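Local coordinates for protein methylxanthine N3-demethylase NdmB (Pseudomonas putida, PDB 6ICL) that catalyses the N3-demethylation of theobromine and related methylxanthines with O2 and NADH in bacterial caffeine degradation, using a Rieske [2Fe-2S] cluster and a non-heme iron, at residues A[36-40]-A[276-280]; A[74-79]-A[136-142]; A[160-164]-A[253-259]. All blocks are in the same frame, centred on the assembly; numbering follows the deposited sequence.

Interaction 1 of 3, residues A[36-40]-A[276-280]; sequences FWHPV and TASPV
H38 and P39 meet T276, S278 and P279 where the Rieske domain packs on the catalytic domain of this Rieske oxygenase. Strand 37-40 is part of an edge strand of the Rieske-domain sheet. Strand 276-280 is the end of a long strand in the seven-stranded catalytic sheet. The two strands cross almost at right angles, at 87°, with their axes 6.3 Å apart at closest approach. They belong to different sheets, and side chains fill the space between them.

The H38 imidazole carries one half of the contact. P279 lies over one face of it. The proline ring crosses the imidazole at about a right angle and lays its CG and CD over that face. P279 CD lies 3.7 Å from the H38 ring centroid, a CH-pi contact. F36 C lies near the rim of the opposite face. NE2 of H38 is hydrogen-bonded to the backbone O of L33, which helps fix the rotation of the ring.

P39 carries the other half. Its CG and CD both lie against the methyl of T276, with P39 CG 3.7 Å from T276 CG2. T276 points this methyl at the proline, while its OG1 is hydrogen-bonded to S257. P39 CG also touches S278 CB. L61 of strand 57-61 packs on H38 and S278, and F288 packs on P39 and S278. All five touching residues are buried.

A single hydrogen bond joins the two segments. The S278 hydroxyl swings away from its own N (chi1 -177°) and meets the carbonyl of P39 nearly end-on, with S278 OG 2.6 Å from P39 O and a C=O...OG angle of 162°.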
loop_
_atom_site.group_PDB
_atom_site.type_symbol
_atom_site.label_atom_id
_atom_site.label_comp_id
_atom_site.label_asym_id
_atom_site.label_seq_id
_atom_site.Cartn_x
_atom_site.Cartn_y
_atom_site.Cartn_z
ATOM N N PHE A 36 36.848 14.584 -12.204
ATOM C CA PHE A 36 36.962 13.183 -12.577
ATOM C C PHE A 36 35.763 12.736 -13.411
ATOM O O PHE A 36 34.683 13.336 -13.372
ATOM C CB PHE A 36 37.090 12.316 -11.326
ATOM C CG PHE A 36 38.347 12.567 -10.549
ATOM C CD1 PHE A 36 38.405 13.589 -9.606
ATOM C CD2 PHE A 36 39.476 11.769 -10.751
ATOM C CE1 PHE A 36 39.595 13.820 -8.858
ATOM C CE2 PHE A 36 40.655 11.980 -10.023
ATOM C CZ PHE A 36 40.712 13.016 -9.074
ATOM N N TRP A 37 35.984 11.685 -14.193
ATOM C CA TRP A 37 34.907 11.010 -14.898
ATOM C C TRP A 37 34.122 10.138 -13.926
ATOM O O TRP A 37 34.705 9.333 -13.194
ATOM C CB TRP A 37 35.459 10.137 -16.021
ATOM C CG TRP A 37 36.116 10.888 -17.123
ATOM C CD1 TRP A 37 37.417 11.306 -17.167
ATOM C CD2 TRP A 37 35.526 11.275 -18.375
ATOM N NE1 TRP A 37 37.666 11.934 -18.355
ATOM C CE2 TRP A 37 36.529 11.931 -19.123
ATOM C CE3 TRP A 37 34.251 11.133 -18.932
ATOM C CZ2 TRP A 37 36.299 12.449 -20.413
ATOM C CZ3 TRP A 37 34.018 11.652 -20.211
ATOM C CH2 TRP A 37 35.041 12.306 -20.935
ATOM N N HIS A 38 32.800 10.308 -13.916
ATOM C CA HIS A 38 31.926 9.484 -13.091
ATOM C C HIS A 38 30.893 8.778 -13.961
ATOM O O HIS A 38 30.358 9.378 -14.904
ATOM C CB HIS A 38 31.203 10.328 -12.052
ATOM C CG HIS A 38 32.125 11.023 -11.106
ATOM N ND1 HIS A 38 32.865 10.347 -10.166
ATOM C CD2 HIS A 38 32.440 12.331 -10.972
ATOM C CE1 HIS A 38 33.604 11.212 -9.494
ATOM N NE2 HIS A 38 33.355 12.423 -9.958
ATOM N N PRO A 39 30.573 7.524 -13.659
ATOM C CA PRO A 39 29.505 6.841 -14.391
ATOM C C PRO A 39 28.144 7.334 -13.904
ATOM O O PRO A 39 27.923 7.516 -12.700
ATOM C CB PRO A 39 29.736 5.372 -14.043
ATOM C CG PRO A 39 30.221 5.458 -12.561
ATOM C CD PRO A 39 30.994 6.780 -12.454
ATOM N N VAL A 40 27.240 7.599 -14.852
ATOM C CA VAL A 40 25.903 8.058 -14.498
ATOM C C VAL A 40 24.823 7.020 -14.798
ATOM O O VAL A 40 23.803 6.996 -14.095
ATOM C CB VAL A 40 25.582 9.400 -15.174
ATOM C CG1 VAL A 40 26.446 10.517 -14.556
ATOM C CG2 VAL A 40 25.767 9.289 -16.709
ATOM N N THR A 276 32.566 0.714 -9.811
ATOM C CA THR A 276 32.795 2.130 -9.615
ATOM C C THR A 276 31.577 2.705 -8.909
ATOM O O THR A 276 30.433 2.389 -9.268
ATOM C CB THR A 276 33.049 2.838 -10.954
ATOM O OG1 THR A 276 34.269 2.341 -11.519
ATOM C CG2 THR A 276 33.199 4.333 -10.754
ATOM N N ALA A 277 31.818 3.525 -7.897
ATOM C CA ALA A 277 30.750 4.203 -7.176
ATOM C C ALA A 277 30.607 5.610 -7.730
ATOM O O ALA A 277 31.596 6.327 -7.860
ATOM C CB ALA A 277 31.043 4.231 -5.675
ATOM N N SER A 278 29.381 5.995 -8.077
ATOM C CA SER A 278 29.145 7.334 -8.588
ATOM C C SER A 278 28.613 8.244 -7.489
ATOM O O SER A 278 27.636 7.888 -6.822
ATOM C CB SER A 278 28.150 7.274 -9.736
ATOM O OG SER A 278 27.963 8.561 -10.284
ATOM N N PRO A 279 29.221 9.419 -7.262
ATOM C CA PRO A 279 28.739 10.312 -6.205
ATOM C C PRO A 279 27.472 11.055 -6.617
ATOM O O PRO A 279 27.531 12.189 -7.095
ATOM C CB PRO A 279 29.914 11.276 -6.008
ATOM C CG PRO A 279 30.525 11.351 -7.426
ATOM C CD PRO A 279 30.379 9.974 -7.998
ATOM N N VAL A 280 26.322 10.427 -6.398
ATOM C CA VAL A 280 25.042 10.997 -6.820
ATOM C C VAL A 280 24.757 12.297 -6.076
ATOM O O VAL A 280 24.486 13.334 -6.687
ATOM C CB VAL A 280 23.914 9.971 -6.605
ATOM C CG1 VAL A 280 22.563 10.639 -6.803
ATOM C CG2 VAL A 280 24.092 8.788 -7.587
#

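Interaction 2 of 3, residues A[74-79]-A[136-142]; sequences KIIAAA and SSFDCEV
A77, A78 and A79 run alongside F138, S137 and S136 on neighbouring antiparallel strands. The strands are close at this end and more loosely joined toward K74 and V142. Their directions differ by 142°, well short of exactly antiparallel.

At the close end two backbone hydrogen bonds join the strands. F138 N donates to A77 O at 2.9 Å, and A79 N donates to S136 O at 3.0 Å. Between them A78 and S137 form a non-hydrogen-bonded pair, with CA atoms 4.3 Å apart. Beside A77 and F138 a water stands in for a second direct backbone bond, accepting from A77 N and donating to F138 O. The F138 ring has its CG beside the backbone N (chi1 -56°) and reaches along the A78-A79 backbone, its CE2 near A79 N. L66 and V149 also touch the F138 side chain.

C140 fills the buried middle. Its sulfur lies anti to its own N (chi1 178°), and C140 SG lies 4.0 Å from I75 CG2, while C140 CB packs on A77 CB. Further along, I75 CD1 meets V142 CG2 at 3.7 Å, the two side chains crossing at about a right angle. L43 of helix 43-48 packs on both.

The looser side is where K74, E141 and V142 lie. The K74 side chain is bent, and its CE comes near E141 OE1. K74 NZ stays 5.3 Å from E141 OE1, with no direct contact of the charges. E141 is exposed to solvent.

These strands lie in the middle of the six-stranded antiparallel sheet, between strands 64-71 and 146-150. Such a sheet is the base of the Rieske [2Fe-2S] domain, with the cluster about 12 Å from the A79 side chain.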
loop_
_atom_site.group_PDB
_atom_site.type_symbol
_atom_site.label_atom_id
_atom_site.label_comp_id
_atom_site.label_asym_id
_atom_site.label_seq_id
_atom_site.Cartn_x
_atom_site.Cartn_y
_atom_site.Cartn_z
ATOM N N LYS A 74 25.651 10.420 -30.867
ATOM C CA LYS A 74 26.461 10.628 -29.674
ATOM C C LYS A 74 25.600 11.091 -28.504
ATOM O O LYS A 74 24.808 12.037 -28.627
ATOM C CB LYS A 74 27.584 11.655 -29.886
ATOM C CG LYS A 74 28.960 11.242 -29.244
ATOM C CD LYS A 74 28.894 10.841 -27.725
ATOM C CE LYS A 74 29.227 9.324 -27.401
ATOM N NZ LYS A 74 28.084 8.287 -27.514
ATOM N N ILE A 75 25.835 10.473 -27.355
ATOM C CA ILE A 75 25.160 10.851 -26.124
ATOM C C ILE A 75 25.816 12.093 -25.564
ATOM O O ILE A 75 27.038 12.149 -25.386
ATOM C CB ILE A 75 25.201 9.703 -25.113
ATOM C CG1 ILE A 75 24.603 8.448 -25.736
ATOM C CG2 ILE A 75 24.447 10.087 -23.836
ATOM C CD1 ILE A 75 24.619 7.280 -24.774
ATOM N N ILE A 76 25.008 13.099 -25.303
ATOM C CA ILE A 76 25.476 14.320 -24.696
ATOM C C ILE A 76 24.938 14.361 -23.276
ATOM O O ILE A 76 23.965 13.682 -22.922
ATOM C CB ILE A 76 25.007 15.547 -25.501
ATOM C CG1 ILE A 76 23.490 15.620 -25.436
ATOM C CG2 ILE A 76 25.420 15.404 -26.961
ATOM C CD1 ILE A 76 22.942 17.003 -25.229
ATOM N N ALA A 77 25.590 15.165 -22.452
ATOM C CA ALA A 77 25.167 15.432 -21.090
ATOM C C ALA A 77 25.101 16.942 -20.953
ATOM O O ALA A 77 26.044 17.642 -21.336
ATOM C CB ALA A 77 26.143 14.820 -20.060
ATOM N N ALA A 78 23.983 17.454 -20.457
ATOM C CA ALA A 78 23.831 18.887 -20.292
ATOM C C ALA A 78 23.080 19.152 -19.000
ATOM O O ALA A 78 22.538 18.234 -18.382
ATOM C CB ALA A 78 23.095 19.514 -21.480
ATOM N N ALA A 79 23.028 20.426 -18.612
ATOM C CA ALA A 79 22.256 20.823 -17.446
ATOM C C ALA A 79 20.771 20.612 -17.721
ATOM O O ALA A 79 20.257 21.030 -18.768
ATOM C CB ALA A 79 22.526 22.284 -17.098
ATOM N N SER A 136 24.852 24.637 -20.063
ATOM C CA SER A 136 26.134 23.970 -19.907
ATOM C C SER A 136 26.082 22.573 -20.500
ATOM O O SER A 136 25.134 21.817 -20.268
ATOM C CB SER A 136 26.513 23.891 -18.428
ATOM O OG SER A 136 26.402 25.166 -17.816
ATOM N N SER A 137 27.115 22.239 -21.264
ATOM C CA SER A 137 27.275 20.949 -21.910
ATOM C C SER A 137 28.533 20.327 -21.327
ATOM O O SER A 137 29.491 21.046 -21.046
ATOM C CB SER A 137 27.368 21.158 -23.426
ATOM O OG SER A 137 27.906 20.050 -24.117
ATOM N N PHE A 138 28.540 19.011 -21.092
ATOM C CA PHE A 138 29.640 18.415 -20.342
ATOM C C PHE A 138 30.280 17.279 -21.119
ATOM O O PHE A 138 29.646 16.648 -21.964
ATOM C CB PHE A 138 29.179 17.887 -18.939
ATOM C CG PHE A 138 28.523 18.936 -18.096
ATOM C CD1 PHE A 138 29.273 19.944 -17.509
ATOM C CD2 PHE A 138 27.151 18.930 -17.901
ATOM C CE1 PHE A 138 28.655 20.931 -16.731
ATOM C CE2 PHE A 138 26.531 19.920 -17.131
ATOM C CZ PHE A 138 27.284 20.913 -16.543
ATOM N N ASP A 139 31.550 17.013 -20.808
ATOM C CA ASP A 139 32.208 15.796 -21.282
ATOM C C ASP A 139 31.357 14.566 -21.001
ATOM O O ASP A 139 30.861 14.382 -19.886
ATOM C CB ASP A 139 33.553 15.613 -20.590
ATOM C CG ASP A 139 34.625 16.561 -21.107
ATOM O OD1 ASP A 139 34.397 17.274 -22.106
ATOM O OD2 ASP A 139 35.697 16.583 -20.475
ATOM N N CYS A 140 31.253 13.691 -21.993
ATOM C CA CYS A 140 30.360 12.548 -21.901
ATOM C C CYS A 140 30.803 11.537 -22.936
ATOM O O CYS A 140 30.910 11.876 -24.112
ATOM C CB CYS A 140 28.882 12.969 -22.125
ATOM S SG CYS A 140 27.686 11.589 -22.075
ATOM N N GLU A 141 31.094 10.316 -22.494
ATOM C CA GLU A 141 31.580 9.266 -23.381
ATOM C C GLU A 141 31.073 7.930 -22.869
ATOM O O GLU A 141 30.962 7.725 -21.659
ATOM C CB GLU A 141 33.126 9.213 -23.458
ATOM C CG GLU A 141 33.836 10.515 -23.910
ATOM C CD GLU A 141 33.497 10.954 -25.355
ATOM O OE1 GLU A 141 32.880 10.156 -26.106
ATOM O OE2 GLU A 141 33.825 12.114 -25.726
ATOM N N VAL A 142 30.783 7.021 -23.794
ATOM C CA VAL A 142 30.381 5.658 -23.459
ATOM C C VAL A 142 31.621 4.768 -23.454
ATOM O O VAL A 142 32.353 4.700 -24.445
ATOM C CB VAL A 142 29.324 5.135 -24.449
ATOM C CG1 VAL A 142 28.992 3.661 -24.159
ATOM C CG2 VAL A 142 28.055 5.971 -24.369
HETATM O O HOH W 1 29.171 14.305 -25.778
HETATM O O HOH W 2 28.010 16.257 -23.918
#

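Interaction 3 of 3, residues A[160-164]-A[253-259]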
loop_
_atom_site.group_PDB
_atom_site.type_symbol
_atom_site.label_atom_id
_atom_site.label_comp_id
_atom_site.label_asym_id
_atom_site.label_seq_id
_atom_site.Cartn_x
_atom_site.Cartn_y
_atom_site.Cartn_z
ATOM N N ILE A 160 38.896 8.085 -18.005
ATOM C CA ILE A 160 37.836 7.163 -17.592
ATOM C C ILE A 160 38.458 5.962 -16.886
ATOM O O ILE A 160 39.455 5.397 -17.376
ATOM C CB ILE A 160 37.001 6.730 -18.797
ATOM C CG1 ILE A 160 36.178 7.918 -19.295
ATOM C CG2 ILE A 160 36.098 5.532 -18.428
ATOM C CD1 ILE A 160 35.662 7.780 -20.704
ATOM N N PRO A 161 37.906 5.556 -15.749
ATOM C CA PRO A 161 38.500 4.480 -14.958
ATOM C C PRO A 161 38.896 3.244 -15.747
ATOM O O PRO A 161 38.304 2.897 -16.776
ATOM C CB PRO A 161 37.394 4.160 -13.947
ATOM C CG PRO A 161 36.855 5.572 -13.624
ATOM C CD PRO A 161 36.899 6.308 -14.970
ATOM N N TYR A 162 39.893 2.558 -15.198
ATOM C CA TYR A 162 40.440 1.364 -15.803
ATOM C C TYR A 162 39.578 0.140 -15.517
ATOM O O TYR A 162 39.257 -0.151 -14.360
ATOM C CB TYR A 162 41.853 1.135 -15.258
ATOM C CG TYR A 162 42.448 -0.132 -15.776
ATOM C CD1 TYR A 162 42.952 -0.201 -17.085
ATOM C CD2 TYR A 162 42.481 -1.268 -14.985
ATOM C CE1 TYR A 162 43.477 -1.362 -17.570
ATOM C CE2 TYR A 162 43.008 -2.434 -15.457
ATOM C CZ TYR A 162 43.508 -2.476 -16.741
ATOM O OH TYR A 162 44.024 -3.655 -17.188
ATOM N N LEU A 163 39.268 -0.617 -16.566
ATOM C CA LEU A 163 38.719 -1.959 -16.454
ATOM C C LEU A 163 39.506 -2.858 -17.395
ATOM O O LEU A 163 39.781 -2.480 -18.531
ATOM C CB LEU A 163 37.225 -2.005 -16.815
ATOM C CG LEU A 163 36.646 -3.335 -17.305
ATOM C CD1 LEU A 163 36.477 -4.328 -16.170
ATOM C CD2 LEU A 163 35.318 -3.124 -18.061
ATOM N N SER A 164 39.884 -4.037 -16.924
ATOM C CA SER A 164 40.672 -4.940 -17.746
ATOM C C SER A 164 39.764 -5.944 -18.442
ATOM O O SER A 164 38.712 -6.329 -17.914
ATOM C CB SER A 164 41.721 -5.673 -16.906
ATOM O OG SER A 164 41.136 -6.623 -16.033
ATOM N N THR A 253 41.285 3.253 -10.319
ATOM C CA THR A 253 41.289 4.637 -10.762
ATOM C C THR A 253 40.576 5.495 -9.732
ATOM O O THR A 253 39.464 5.168 -9.294
ATOM C CB THR A 253 40.617 4.801 -12.123
ATOM O OG1 THR A 253 41.154 3.863 -13.055
ATOM C CG2 THR A 253 40.855 6.178 -12.646
ATOM N N MET A 254 41.224 6.585 -9.335
ATOM C CA MET A 254 40.626 7.530 -8.409
ATOM C C MET A 254 39.518 8.339 -9.093
ATOM O O MET A 254 39.604 8.639 -10.287
ATOM C CB MET A 254 41.699 8.450 -7.850
ATOM C CG MET A 254 42.770 7.696 -7.057
ATOM S SD MET A 254 42.171 7.104 -5.460
ATOM C CE MET A 254 42.026 8.675 -4.604
ATOM N N PRO A 255 38.485 8.737 -8.331
ATOM C CA PRO A 255 38.361 8.590 -6.883
ATOM C C PRO A 255 37.596 7.372 -6.419
ATOM O O PRO A 255 37.629 7.126 -5.230
ATOM C CB PRO A 255 37.612 9.857 -6.468
ATOM C CG PRO A 255 37.248 10.587 -7.778
ATOM C CD PRO A 255 37.411 9.585 -8.867
ATOM N N TYR A 256 36.975 6.583 -7.312
ATOM C CA TYR A 256 35.990 5.623 -6.810
ATOM C C TYR A 256 35.931 4.302 -7.569
ATOM O O TYR A 256 34.910 3.606 -7.470
ATOM C CB TYR A 256 34.575 6.234 -6.859
ATOM C CG TYR A 256 34.360 7.487 -6.041
ATOM C CD1 TYR A 256 34.589 7.494 -4.662
ATOM C CD2 TYR A 256 33.886 8.651 -6.631
ATOM C CE1 TYR A 256 34.379 8.630 -3.900
ATOM C CE2 TYR A 256 33.666 9.791 -5.868
ATOM C CZ TYR A 256 33.912 9.767 -4.500
ATOM O OH TYR A 256 33.698 10.893 -3.728
ATOM N N SER A 257 36.957 3.918 -8.317
ATOM C CA SER A 257 36.885 2.684 -9.076
ATOM C C SER A 257 37.792 1.613 -8.487
ATOM O O SER A 257 38.805 1.904 -7.832
ATOM C CB SER A 257 37.252 2.922 -10.540
ATOM O OG SER A 257 36.452 3.966 -11.057
ATOM N N VAL A 258 37.416 0.362 -8.735
ATOM C CA VAL A 258 38.208 -0.806 -8.342
ATOM C C VAL A 258 38.163 -1.811 -9.481
ATOM O O VAL A 258 37.082 -2.268 -9.866
ATOM C CB VAL A 258 37.708 -1.490 -7.055
ATOM C CG1 VAL A 258 38.600 -2.722 -6.741
ATOM C CG2 VAL A 258 37.697 -0.535 -5.895
ATOM N N ASN A 259 39.329 -2.178 -10.002
ATOM C CA ASN A 259 39.456 -3.317 -10.897
ATOM C C ASN A 259 40.211 -4.401 -10.135
ATOM O O ASN A 259 41.402 -4.238 -9.835
ATOM C CB ASN A 259 40.178 -2.921 -12.190
ATOM C CG ASN A 259 40.238 -4.057 -13.190
ATOM O OD1 ASN A 259 39.357 -4.196 -14.054
ATOM N ND2 ASN A 259 41.271 -4.891 -13.076
HETATM O O HOH W 3 39.887 0.962 -11.813
#
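P161 and T253 bring their CA atoms to 5.0 Å, and L163 and N259 to 5.8 Å, as an irregular linker runs past a beta hairpin of the catalytic-domain sheet. The hairpin is formed by the antiparallel neighbours 246-253 and 257-264, and its turn contains a cis peptide before P255. The linker follows the Rieske-domain strand 146-150.

Two side chains, T253 before the turn and N259 on the strand after it, grip the linker backbone. OG1 of T253 accepts from Y162 N at 2.8 Å, in a fairly straight bond. A water adds a second link, accepting from T253 N and donating to Y162 O.

N259 extends its amide away from its own nitrogen (chi1 -176°) to reach S164. Its OD1 accepts from S164 N at 2.9 Å, the donor standing 48° out of the carbonyl plane. The same amide passes obliquely by the Y162 ring, with the two planes 65° apart. R251 makes a cation-pi contact with that ring. P161 packs its CB and CG against the hydroxyl of S257, whose polar partner is T276.

The other end of the N259 amide makes a weak hydrogen bond, with ND2 3.4 Å from S164 OG.

Overall arrangement
Interactions 1 and 3 lie close together, with centres about 10 Å apart, near the geometric centre of the subunit. They share the catalytic-domain sheet, where strands 257-264 and 270-281 are neighbours. A backbone hydrogen bond between A277 and Y256 joins them directly. Interaction 2 lies toward the Rieske cluster, with its centre about 14 Å from interaction 1 and 20 Å from interaction 3. It shares the six-stranded sheet with segment 36-40, and the W37 ring packs on D139 and E141. Along the chain, interaction 2 closes before interaction 3 opens, and interaction 1 spans both. Together they run from the Rieske sheet across the domain interface to the catalytic sheet, as packing contacts.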